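Type IV secretion system protein VirB11 (Brucella suis, PDB 2GZA) hydrolyses ATP as the hexameric, cytoplasmic ATPase of the VirB type IV secretion system. Local coordinates at residues C42-G47 with N221-F226; Q203-I208 with P253-L258. All blocks are in the same frame, centred on the assembly; numbering follows the deposited sequence.

Contact 1. Residues C42-G47 with N221-F226; sequences CVNRPG and NHVHLF
The turn that follows strand 40-43 runs up to the start of strand 222-226, and the two backbones come closest at Asn44 and Val223, whose CA atoms lie 5.9 Å apart. The strands belong to different sheets, 40-43 to an antiparallel six-stranded one and 222-226 to a parallel one, so side chains rather than a shared backbone ladder carry the contact. Asn44 reaches across with its amide: ND2 donates to OD1 of Asn221 at 3.0 Å, with an N-H...O angle of 161°. The acceptor lies in the amide plane of Asn44, whereas ND2 is tilted 34° from the carbonyl plane of Asn221. With CG of Asn44 anti to its carbonyl carbon, CB sits against the carbonyl O of His222 and OD1 rests on CG2 of Val223, 3.4 Å away. Arg45, bent at chi2 and chi3, brings NH1 over one face of the His222 ring, 3.5 Å above its plane and offset toward the rim near NE2, and also 2.9 Å from the carbonyl O of His222. The two planes are inclined by 54°, so this is no flat stack. NH2 of Arg45 forms a salt bridge with Glu111, and ND1 of His222 bonds to the carbonyl O of His219. Arg204 donates from NH2 to Asn44 OD1 and from NE to Asn221 OD1, so the latter oxygen takes two donors. Buried amides tied through one arginine thus join the loop after strand 40-43 to an edge strand of the parallel sheet in the P-loop ATPase part.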
loop_
_atom_site.group_PDB
_atom_site.type_symbol
_atom_site.label_atom_id
_atom_site.label_comp_id
_atom_site.label_asym_id
_atom_site.label_seq_id
_atom_site.Cartn_x
_atom_site.Cartn_y
_atom_site.Cartn_z
ATOM N N CYS C 42 -4.525 6.611 46.860
ATOM C CA CYS C 42 -3.186 6.771 46.302
ATOM C C CYS C 42 -2.094 6.907 47.338
ATOM O O CYS C 42 -2.278 7.548 48.371
ATOM C CB CYS C 42 -3.144 7.982 45.394
ATOM S SG CYS C 42 -3.984 7.652 43.883
ATOM N N VAL C 43 -0.955 6.288 47.059
ATOM C CA VAL C 43 0.269 6.580 47.788
ATOM C C VAL C 43 1.332 7.012 46.778
ATOM O O VAL C 43 1.708 6.248 45.884
ATOM C CB VAL C 43 0.758 5.389 48.663
ATOM C CG1 VAL C 43 2.085 5.736 49.369
ATOM C CG2 VAL C 43 -0.292 5.003 49.697
ATOM N N ASN C 44 1.787 8.254 46.916
ATOM C CA ASN C 44 2.797 8.832 46.010
ATOM C C ASN C 44 4.206 8.668 46.547
ATOM O O ASN C 44 5.161 8.567 45.781
ATOM C CB ASN C 44 2.542 10.322 45.773
ATOM C CG ASN C 44 1.155 10.600 45.250
ATOM O OD1 ASN C 44 0.544 9.746 44.611
ATOM N ND2 ASN C 44 0.644 11.797 45.523
ATOM N N ARG C 45 4.320 8.660 47.869
ATOM C CA ARG C 45 5.604 8.594 48.547
ATOM C C ARG C 45 5.395 8.121 49.974
ATOM O O ARG C 45 4.282 8.207 50.489
ATOM C CB ARG C 45 6.316 9.959 48.509
ATOM C CG ARG C 45 5.577 11.125 49.163
ATOM C CD ARG C 45 5.367 12.265 48.175
ATOM N NE ARG C 45 6.462 12.343 47.206
ATOM C CZ ARG C 45 6.352 12.752 45.946
ATOM N NH1 ARG C 45 5.188 13.137 45.449
ATOM N NH2 ARG C 45 7.425 12.768 45.173
ATOM N N PRO C 46 6.470 7.644 50.623
ATOM C CA PRO C 46 6.403 7.197 52.009
ATOM C C PRO C 46 5.771 8.254 52.900
ATOM O O PRO C 46 6.113 9.428 52.785
ATOM C CB PRO C 46 7.887 7.055 52.394
ATOM C CG PRO C 46 8.655 7.777 51.323
ATOM C CD PRO C 46 7.845 7.553 50.098
ATOM N N GLY C 47 4.851 7.833 53.764
ATOM C CA GLY C 47 4.317 8.705 54.799
ATOM C C GLY C 47 2.995 9.390 54.505
ATOM O O GLY C 47 2.434 10.035 55.385
ATOM N N ASN C 221 0.088 16.580 45.618
ATOM C CA ASN C 221 -0.386 15.333 45.033
ATOM C C ASN C 221 0.207 15.134 43.637
ATOM O O ASN C 221 -0.414 15.486 42.635
ATOM C CB ASN C 221 -1.923 15.323 45.003
ATOM C CG ASN C 221 -2.517 13.968 44.625
ATOM O OD1 ASN C 221 -1.805 13.025 44.290
ATOM N ND2 ASN C 221 -3.839 13.877 44.670
ATOM N N HIS C 222 1.415 14.581 43.578
ATOM C CA HIS C 222 2.068 14.327 42.295
ATOM C C HIS C 222 2.927 13.072 42.304
ATOM O O HIS C 222 3.299 12.570 43.370
ATOM C CB HIS C 222 2.880 15.547 41.817
ATOM C CG HIS C 222 4.144 15.784 42.582
ATOM N ND1 HIS C 222 4.209 16.622 43.671
ATOM C CD2 HIS C 222 5.393 15.287 42.419
ATOM C CE1 HIS C 222 5.441 16.636 44.144
ATOM N NE2 HIS C 222 6.178 15.831 43.402
ATOM N N VAL C 223 3.225 12.576 41.106
ATOM C CA VAL C 223 4.140 11.451 40.920
ATOM C C VAL C 223 5.083 11.781 39.767
ATOM O O VAL C 223 4.622 12.142 38.680
ATOM C CB VAL C 223 3.374 10.120 40.635
ATOM C CG1 VAL C 223 4.340 8.993 40.328
ATOM C CG2 VAL C 223 2.488 9.737 41.819
ATOM N N HIS C 224 6.389 11.684 40.007
ATOM C CA HIS C 224 7.376 11.835 38.937
ATOM C C HIS C 224 7.732 10.469 38.383
ATOM O O HIS C 224 8.263 9.626 39.106
ATOM C CB HIS C 224 8.650 12.523 39.426
ATOM C CG HIS C 224 8.435 13.894 39.977
ATOM N ND1 HIS C 224 7.937 14.931 39.221
ATOM C CD2 HIS C 224 8.681 14.406 41.205
ATOM C CE1 HIS C 224 7.871 16.018 39.966
ATOM N NE2 HIS C 224 8.320 15.726 41.171
ATOM N N LEU C 225 7.432 10.253 37.108
ATOM C CA LEU C 225 7.822 9.028 36.424
ATOM C C LEU C 225 9.028 9.265 35.515
ATOM O O LEU C 225 9.196 10.350 34.955
ATOM C CB LEU C 225 6.659 8.432 35.632
ATOM C CG LEU C 225 5.349 8.094 36.357
ATOM C CD1 LEU C 225 4.293 7.650 35.358
ATOM C CD2 LEU C 225 5.542 7.031 37.439
ATOM N N PHE C 226 9.864 8.242 35.372
ATOM C CA PHE C 226 11.120 8.359 34.639
ATOM C C PHE C 226 11.377 7.190 33.692
ATOM O O PHE C 226 11.081 6.038 34.026
ATOM C CB PHE C 226 12.281 8.518 35.613
ATOM C CG PHE C 226 12.222 9.779 36.401
ATOM C CD1 PHE C 226 11.666 9.789 37.675
ATOM C CD2 PHE C 226 12.696 10.969 35.860
ATOM C CE1 PHE C 226 11.602 10.960 38.407
ATOM C CE2 PHE C 226 12.631 12.144 36.586
ATOM C CZ PHE C 226 12.085 12.141 37.862
#

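Contact 2. Residues Q203-I208 with P253-L258; sequences QRLITI and PTRILL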
loop_
_atom_site.group_PDB
_atom_site.type_symbol
_atom_site.label_atom_id
_atom_site.label_comp_id
_atom_site.label_asym_id
_atom_site.label_seq_id
_atom_site.Cartn_x
_atom_site.Cartn_y
_atom_site.Cartn_z
ATOM N N GLN C 203 -4.965 19.712 42.208
ATOM C CA GLN C 203 -5.104 18.725 41.145
ATOM C C GLN C 203 -3.959 17.724 41.169
ATOM O O GLN C 203 -2.828 18.066 41.510
ATOM C CB GLN C 203 -5.190 19.409 39.785
ATOM C CG GLN C 203 -6.510 20.135 39.542
ATOM C CD GLN C 203 -6.645 20.684 38.130
ATOM O OE1 GLN C 203 -5.832 20.403 37.254
ATOM N NE2 GLN C 203 -7.678 21.475 37.908
ATOM N N ARG C 204 -4.257 16.483 40.816
ATOM C CA ARG C 204 -3.255 15.434 40.821
ATOM C C ARG C 204 -2.453 15.456 39.517
ATOM O O ARG C 204 -3.034 15.374 38.437
ATOM C CB ARG C 204 -3.914 14.071 41.048
ATOM C CG ARG C 204 -2.945 12.906 41.005
ATOM C CD ARG C 204 -3.562 11.649 41.553
ATOM N NE ARG C 204 -2.533 10.764 42.091
ATOM C CZ ARG C 204 -2.255 9.559 41.615
ATOM N NH1 ARG C 204 -2.938 9.063 40.593
ATOM N NH2 ARG C 204 -1.306 8.839 42.178
ATOM N N LEU C 205 -1.127 15.558 39.626
ATOM C CA LEU C 205 -0.254 15.655 38.447
ATOM C C LEU C 205 0.743 14.513 38.362
ATOM O O LEU C 205 1.274 14.051 39.368
ATOM C CB LEU C 205 0.495 16.995 38.403
ATOM C CG LEU C 205 -0.292 18.292 38.603
ATOM C CD1 LEU C 205 0.623 19.500 38.479
ATOM C CD2 LEU C 205 -1.432 18.400 37.625
ATOM N N ILE C 206 0.985 14.059 37.143
ATOM C CA ILE C 206 1.994 13.051 36.883
ATOM C C ILE C 206 2.927 13.547 35.774
ATOM O O ILE C 206 2.475 13.869 34.681
ATOM C CB ILE C 206 1.347 11.686 36.535
ATOM C CG1 ILE C 206 0.423 11.231 37.684
ATOM C CG2 ILE C 206 2.426 10.649 36.228
ATOM C CD1 ILE C 206 -0.190 9.849 37.537
ATOM N N THR C 207 4.220 13.638 36.081
ATOM C CA THR C 207 5.216 14.057 35.105
ATOM C C THR C 207 5.895 12.837 34.532
ATOM O O THR C 207 6.107 11.860 35.243
ATOM C CB THR C 207 6.292 15.001 35.701
ATOM O OG1 THR C 207 6.967 14.353 36.784
ATOM C CG2 THR C 207 5.666 16.287 36.183
ATOM N N ILE C 208 6.220 12.902 33.244
ATOM C CA ILE C 208 6.966 11.848 32.564
ATOM C C ILE C 208 8.201 12.465 31.935
ATOM O O ILE C 208 8.101 13.268 31.005
ATOM C CB ILE C 208 6.128 11.139 31.470
ATOM C CG1 ILE C 208 4.881 10.491 32.075
ATOM C CG2 ILE C 208 6.972 10.077 30.770
ATOM C CD1 ILE C 208 3.782 10.205 31.094
ATOM N N PRO C 253 -4.755 10.593 37.294
ATOM C CA PRO C 253 -4.229 11.941 37.302
ATOM C C PRO C 253 -5.292 12.917 36.835
ATOM O O PRO C 253 -6.239 12.522 36.164
ATOM C CB PRO C 253 -3.072 11.871 36.302
ATOM C CG PRO C 253 -3.470 10.817 35.333
ATOM C CD PRO C 253 -4.360 9.853 36.079
ATOM N N THR C 254 -5.147 14.174 37.222
ATOM C CA THR C 254 -5.960 15.224 36.660
ATOM C C THR C 254 -5.318 15.637 35.332
ATOM O O THR C 254 -6.007 15.718 34.316
ATOM C CB THR C 254 -6.108 16.420 37.611
ATOM O OG1 THR C 254 -6.259 15.954 38.958
ATOM C CG2 THR C 254 -7.317 17.245 37.228
ATOM N N ARG C 255 -4.009 15.887 35.335
ATOM C CA ARG C 255 -3.277 16.078 34.080
ATOM C C ARG C 255 -1.969 15.303 34.015
ATOM O O ARG C 255 -1.359 14.985 35.046
ATOM C CB ARG C 255 -3.051 17.553 33.715
ATOM C CG ARG C 255 -3.079 18.550 34.857
ATOM C CD ARG C 255 -4.299 19.463 34.747
ATOM N NE ARG C 255 -4.120 20.433 33.671
ATOM C CZ ARG C 255 -4.745 21.601 33.582
ATOM N NH1 ARG C 255 -5.611 21.980 34.507
ATOM N NH2 ARG C 255 -4.494 22.397 32.557
ATOM N N ILE C 256 -1.565 14.996 32.784
ATOM C CA ILE C 256 -0.315 14.308 32.505
ATOM C C ILE C 256 0.643 15.291 31.865
ATOM O O ILE C 256 0.289 15.975 30.904
ATOM C CB ILE C 256 -0.555 13.093 31.588
ATOM C CG1 ILE C 256 -1.487 12.098 32.283
ATOM C CG2 ILE C 256 0.753 12.413 31.244
ATOM C CD1 ILE C 256 -2.364 11.281 31.357
ATOM N N LEU C 257 1.846 15.372 32.420
ATOM C CA LEU C 257 2.836 16.336 31.980
ATOM C C LEU C 257 4.047 15.596 31.448
ATOM O O LEU C 257 4.972 15.269 32.189
ATOM C CB LEU C 257 3.191 17.292 33.115
ATOM C CG LEU C 257 1.985 17.968 33.777
ATOM C CD1 LEU C 257 2.379 18.607 35.111
ATOM C CD2 LEU C 257 1.332 18.987 32.845
ATOM N N LEU C 258 3.999 15.303 30.151
ATOM C CA LEU C 258 5.117 14.711 29.427
ATOM C C LEU C 258 6.094 15.819 29.064
ATOM O O LEU C 258 5.731 16.740 28.336
ATOM C CB LEU C 258 4.613 14.050 28.146
ATOM C CG LEU C 258 5.228 12.755 27.597
ATOM C CD1 LEU C 258 5.008 12.701 26.097
ATOM C CD2 LEU C 258 6.701 12.571 27.910
#
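The edge of the Arg255 guanidinium meets the Gln203 amide, the two planes being 28° apart. NH1 donates to Gln203 OE1 over 3.2 Å, in the carbonyl plane and on a lone pair, with an N-H...O angle of 165°. Bends at chi2 and chi3 turn the arginine back to this amide and bring CD beside OE1. NE and NH2 bond to the carbonyl oxygens of Gly279 and Val172, fixing the rotation of the guanidinium. Next to this pair, Thr254 OG1 accepts the backbone N-H of Arg204 at 2.8 Å, and Arg204 O takes two backbone donors, Thr254 N at 2.7 Å and Arg255 N at 3.3 Å. From there the strands run parallel, their axes 4.6 Å apart and at 19° to each other; Leu257 N bonds to Ile206 O, and Leu257 O receives Ile208 N. Leu205 and Leu257 meet through their CD1 methyls at 3.9 Å on the face that also carries Thr207 and Arg255. On the other face Ile208 lies alongside Ile256, CD1 to CG2 3.8 Å, and the end of Ile206 packs on the Pro253 ring. Strand 205-209 lies between 222-226 and 255-258, all parallel, as part of an ATPase core consistent with the P-loop NTPase family, and helix 241-248 covers the Ile206 and Ile208 side through Leu244, Leu245 and Cys248.

Contacts 1 and 2, with centres 11 Å apart, meet at strand 205-209 of contact 2: strand 222-226 of contact 1 pairs with it on one side and strand 255-258 on the other. Leu225 N lies 2.8 Å from Thr207 O in a probable hydrogen bond, and His224 ND1 is 2.7 Å from Thr207 OG1. Arg204 carries the connection on to the sheet of strand 40-43, its NH2 lying 3.4 Å from Cys42 SG. As for the predicted ATP site, the side chain of its Thr189 lies about 11 Å from that of His224 and about 10 Å from that of Thr207.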